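PDB 4GLJ: RsfP from Uncultured bacterium, which probably catalyses the phosphate-dependent cleavage of methylthioadenosine, as a trimeric methylthioadenosine phosphorylase, and binds the dye rhodamine B. Local coordinates for residues Phe129-Val137 and Leu273-Met284. Sequence-based numbering, arbitrary orientation.
Sequences FGDGAVAHV and LTQALVTPVEAM. With RHB (N-[9-(2-carboxyphenyl)-6-(diethylamino)-3H-xanthen-3-ylidene]-N-ethylethanaminium), chain B.
A135 and L277 form a single beta bridge, their CA atoms 4.1 Å apart, flanked by backbone hydrogen bonds from H136 N to A276 O (2.9 Å) and from V278 N to V134 O (2.7 Å). T279 N is a second donor to V134 O, lying in its carbonyl plane. T279 brings its hydroxyl back to the same residue: with OG1 anti to the carbonyl carbon (chi1 -52°), OG1 accepts a hydrogen bond from V134 N (2.8 Å). A valine in its place would probably leave V134 N without this acceptor. L273 CD1 reaches F129 CZ obliquely at 3.7 Å and also touches A135 CB and V137 CG1, while L277 CD1 meets F129 CE2. A135 CB sits over the centre of the F129 ring. V134 and V278 lie side by side, and V278 CG2 touches the H136 ring edge near its plane. Both border a rhodamine B of chain B, whose C12 lies over one H136 face, offset toward the rim. H136 ND1 is hydrogen-bonded to P177 O of the second subunit, placing the contact at a subunit interface. It ties the loop between strand 111-119 and helix 145-157 to that between helices 237-263 and 286-291, with F129 and V137 resting on helix 200-209.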
loop_
_atom_site.group_PDB
_atom_site.type_symbol
_atom_site.label_atom_id
_atom_site.label_comp_id
_atom_site.label_asym_id
_atom_site.label_seq_id
_atom_site.Cartn_x
_atom_site.Cartn_y
_atom_site.Cartn_z
ATOM N N PHE A 129 -0.435 1.682 18.334
ATOM C CA PHE A 129 -0.281 3.081 18.693
ATOM C C PHE A 129 -1.095 4.052 17.860
ATOM O O PHE A 129 -1.732 3.655 16.901
ATOM C CB PHE A 129 1.239 3.408 18.760
ATOM C CG PHE A 129 1.882 2.663 19.927
ATOM C CD1 PHE A 129 2.456 1.381 19.759
ATOM C CD2 PHE A 129 1.765 3.168 21.222
ATOM C CE1 PHE A 129 2.978 0.686 20.869
ATOM C CE2 PHE A 129 2.279 2.495 22.319
ATOM C CZ PHE A 129 2.834 1.210 22.152
ATOM N N GLY A 130 -1.075 5.334 18.214
ATOM C CA GLY A 130 -1.977 6.280 17.581
ATOM C C GLY A 130 -3.055 6.582 18.602
ATOM O O GLY A 130 -3.063 6.001 19.727
ATOM N N ASP A 131 -3.924 7.554 18.254
ATOM C CA ASP A 131 -5.050 7.931 19.098
ATOM C C ASP A 131 -4.692 8.110 20.557
ATOM O O ASP A 131 -5.400 7.549 21.440
ATOM C CB ASP A 131 -6.219 6.920 18.944
ATOM C CG ASP A 131 -7.514 7.421 19.590
ATOM O OD1 ASP A 131 -7.711 8.659 19.760
ATOM O OD2 ASP A 131 -8.371 6.568 19.926
ATOM N N GLY A 132 -3.644 8.899 20.860
ATOM C CA GLY A 132 -3.304 9.125 22.277
ATOM C C GLY A 132 -1.910 8.678 22.766
ATOM O O GLY A 132 -1.477 9.123 23.816
ATOM N N ALA A 133 -1.213 7.860 21.998
ATOM C CA ALA A 133 0.107 7.333 22.401
ATOM C C ALA A 133 0.950 7.165 21.145
ATOM O O ALA A 133 0.435 6.644 20.150
ATOM C CB ALA A 133 -0.069 6.000 23.057
ATOM N N VAL A 134 2.209 7.596 21.192
ATOM C CA VAL A 134 3.141 7.498 20.045
ATOM C C VAL A 134 4.317 6.624 20.494
ATOM O O VAL A 134 4.903 6.849 21.610
ATOM C CB VAL A 134 3.684 8.928 19.684
ATOM C CG1 VAL A 134 4.759 8.900 18.569
ATOM C CG2 VAL A 134 2.542 9.879 19.299
ATOM N N ALA A 135 4.680 5.656 19.655
ATOM C CA ALA A 135 5.843 4.782 19.906
ATOM C C ALA A 135 6.370 4.356 18.557
ATOM O O ALA A 135 5.597 4.097 17.588
ATOM C CB ALA A 135 5.435 3.522 20.697
ATOM N N HIS A 136 7.686 4.207 18.478
ATOM C CA HIS A 136 8.318 3.790 17.206
ATOM C C HIS A 136 9.276 2.630 17.455
ATOM O O HIS A 136 10.443 2.852 17.652
ATOM C CB HIS A 136 9.069 4.986 16.639
ATOM C CG HIS A 136 8.168 6.095 16.164
ATOM N ND1 HIS A 136 7.465 6.022 14.976
ATOM C CD2 HIS A 136 7.808 7.292 16.763
ATOM C CE1 HIS A 136 6.726 7.137 14.849
ATOM N NE2 HIS A 136 6.963 7.934 15.916
ATOM N N VAL A 137 8.819 1.393 17.503
ATOM C CA VAL A 137 9.768 0.260 17.780
ATOM C C VAL A 137 10.646 0.013 16.541
ATOM O O VAL A 137 10.251 0.291 15.410
ATOM C CB VAL A 137 9.037 -1.024 18.212
ATOM C CG1 VAL A 137 8.260 -0.761 19.491
ATOM C CG2 VAL A 137 8.077 -1.531 17.122
ATOM N N LEU A 273 9.661 -1.886 23.810
ATOM C CA LEU A 273 8.854 -0.718 24.022
ATOM C C LEU A 273 9.506 0.391 24.799
ATOM O O LEU A 273 9.277 1.556 24.504
ATOM C CB LEU A 273 7.441 -1.081 24.478
ATOM C CG LEU A 273 6.451 0.051 24.279
ATOM C CD1 LEU A 273 6.392 0.398 22.778
ATOM C CD2 LEU A 273 5.082 -0.403 24.782
ATOM N N THR A 274 10.436 0.055 25.689
ATOM C CA THR A 274 10.999 1.030 26.629
ATOM C C THR A 274 11.803 2.206 26.067
ATOM O O THR A 274 11.619 3.309 26.544
ATOM C CB THR A 274 11.796 0.340 27.757
ATOM O OG1 THR A 274 13.050 -0.081 27.232
ATOM C CG2 THR A 274 11.016 -0.879 28.262
ATOM N N GLN A 275 12.666 2.039 25.065
ATOM C CA GLN A 275 13.203 3.275 24.421
ATOM C C GLN A 275 12.452 3.758 23.129
ATOM O O GLN A 275 12.811 4.781 22.539
ATOM C CB GLN A 275 14.745 3.240 24.249
ATOM C CG GLN A 275 15.296 1.970 23.620
ATOM C CD GLN A 275 14.467 0.711 23.931
ATOM O OE1 GLN A 275 13.432 0.463 23.308
ATOM N NE2 GLN A 275 14.931 -0.087 24.893
ATOM N N ALA A 276 11.409 3.024 22.724
ATOM C CA ALA A 276 10.593 3.384 21.580
ATOM C C ALA A 276 9.380 4.219 21.927
ATOM O O ALA A 276 8.854 4.913 21.057
ATOM C CB ALA A 276 10.146 2.119 20.890
ATOM N N LEU A 277 8.925 4.209 23.195
ATOM C CA LEU A 277 7.681 4.887 23.558
ATOM C C LEU A 277 7.946 6.377 23.624
ATOM O O LEU A 277 8.865 6.811 24.311
ATOM C CB LEU A 277 7.184 4.357 24.931
ATOM C CG LEU A 277 5.820 4.801 25.479
ATOM C CD1 LEU A 277 4.647 4.545 24.550
ATOM C CD2 LEU A 277 5.513 4.163 26.864
ATOM N N VAL A 278 7.207 7.195 22.896
ATOM C CA VAL A 278 7.473 8.637 22.921
ATOM C C VAL A 278 6.578 9.291 23.983
ATOM O O VAL A 278 7.028 10.178 24.720
ATOM C CB VAL A 278 7.239 9.289 21.531
ATOM C CG1 VAL A 278 7.279 10.799 21.600
ATOM C CG2 VAL A 278 8.250 8.786 20.477
ATOM N N THR A 279 5.325 8.870 24.068
ATOM C CA THR A 279 4.370 9.482 24.985
ATOM C C THR A 279 4.592 8.875 26.364
ATOM O O THR A 279 4.388 7.684 26.518
ATOM C CB THR A 279 2.923 9.115 24.575
ATOM O OG1 THR A 279 2.741 9.433 23.205
ATOM C CG2 THR A 279 1.853 9.820 25.487
ATOM N N PRO A 280 4.947 9.701 27.378
ATOM C CA PRO A 280 5.047 9.187 28.754
ATOM C C PRO A 280 3.702 8.608 29.207
ATOM O O PRO A 280 2.650 9.159 28.881
ATOM C CB PRO A 280 5.371 10.437 29.582
ATOM C CG PRO A 280 5.975 11.397 28.603
ATOM C CD PRO A 280 5.219 11.147 27.307
ATOM N N VAL A 281 3.730 7.498 29.935
ATOM C CA VAL A 281 2.485 6.901 30.428
ATOM C C VAL A 281 1.648 7.959 31.211
ATOM O O VAL A 281 0.423 8.014 31.091
ATOM C CB VAL A 281 2.765 5.573 31.198
ATOM C CG1 VAL A 281 1.621 5.168 32.131
ATOM C CG2 VAL A 281 3.084 4.459 30.204
ATOM N N GLU A 282 2.317 8.853 31.947
ATOM C CA GLU A 282 1.606 9.872 32.754
ATOM C C GLU A 282 0.919 10.913 31.886
ATOM O O GLU A 282 0.010 11.579 32.355
ATOM C CB GLU A 282 2.536 10.552 33.773
ATOM C CG GLU A 282 3.950 10.762 33.271
ATOM C CD GLU A 282 4.784 9.514 33.497
ATOM O OE1 GLU A 282 5.194 8.860 32.496
ATOM O OE2 GLU A 282 4.989 9.156 34.688
ATOM N N ALA A 283 1.322 11.010 30.617
ATOM C CA ALA A 283 0.715 11.896 29.633
ATOM C C ALA A 283 -0.481 11.235 28.916
ATOM O O ALA A 283 -1.188 11.923 28.211
ATOM C CB ALA A 283 1.754 12.322 28.576
ATOM N N MET A 284 -0.712 9.921 29.046
ATOM C CA MET A 284 -1.827 9.306 28.292
ATOM C C MET A 284 -3.180 9.605 28.918
ATOM O O MET A 284 -3.268 9.724 30.124
ATOM C CB MET A 284 -1.645 7.817 28.154
ATOM C CG MET A 284 -0.368 7.481 27.344
ATOM S SD MET A 284 -0.063 5.740 27.553
ATOM C CE MET A 284 1.552 5.506 26.706
HETATM O O2 RHB B . 11.128 9.481 21.596
HETATM C C26 RHB B . 11.814 8.442 21.632
HETATM C C19 RHB B . 12.305 7.806 20.373
HETATM C C14 RHB B . 12.245 8.349 19.090
HETATM C C15 RHB B . 12.776 7.610 18.042
HETATM C C16 RHB B . 13.347 6.366 18.221
HETATM C C17 RHB B . 13.396 5.830 19.484
HETATM C C18 RHB B . 12.882 6.562 20.544
HETATM C C9 RHB B . 11.678 9.669 18.668
HETATM C C8 RHB B . 11.293 9.795 17.230
HETATM C C13 RHB B . 11.436 8.744 16.336
HETATM C C12 RHB B . 11.073 8.858 14.991
HETATM C C11 RHB B . 10.524 10.032 14.524
HETATM N N1 RHB B . 10.198 10.204 13.159
HETATM C C35 RHB B . 11.340 9.579 12.465
HETATM C C36 RHB B . 12.590 10.043 13.194
HETATM C C22 RHB B . 8.884 9.742 12.626
HETATM C C23 RHB B . 7.844 10.868 12.735
HETATM C C10 RHB B . 10.417 11.084 15.422
HETATM C C7 RHB B . 10.776 10.970 16.760
HETATM O O1 RHB B . 10.617 12.038 17.606
HETATM C C1 RHB B . 10.954 12.018 18.934
HETATM C C2 RHB B . 11.486 10.881 19.527
HETATM C C6 RHB B . 10.739 13.168 19.677
HETATM C C5 RHB B . 11.048 13.213 21.023
HETATM C C4 RHB B . 11.579 12.085 21.635
HETATM C C3 RHB B . 11.800 10.923 20.889
HETATM N N2 RHB B . 10.829 14.410 21.730
HETATM C C24 RHB B . 9.393 14.740 21.840
HETATM C C25 RHB B . 9.254 16.240 21.999
HETATM C C33 RHB B . 11.478 14.357 23.057
HETATM C C34 RHB B . 11.783 15.773 23.506
HETATM O O3 RHB B . 12.149 7.916 22.710
#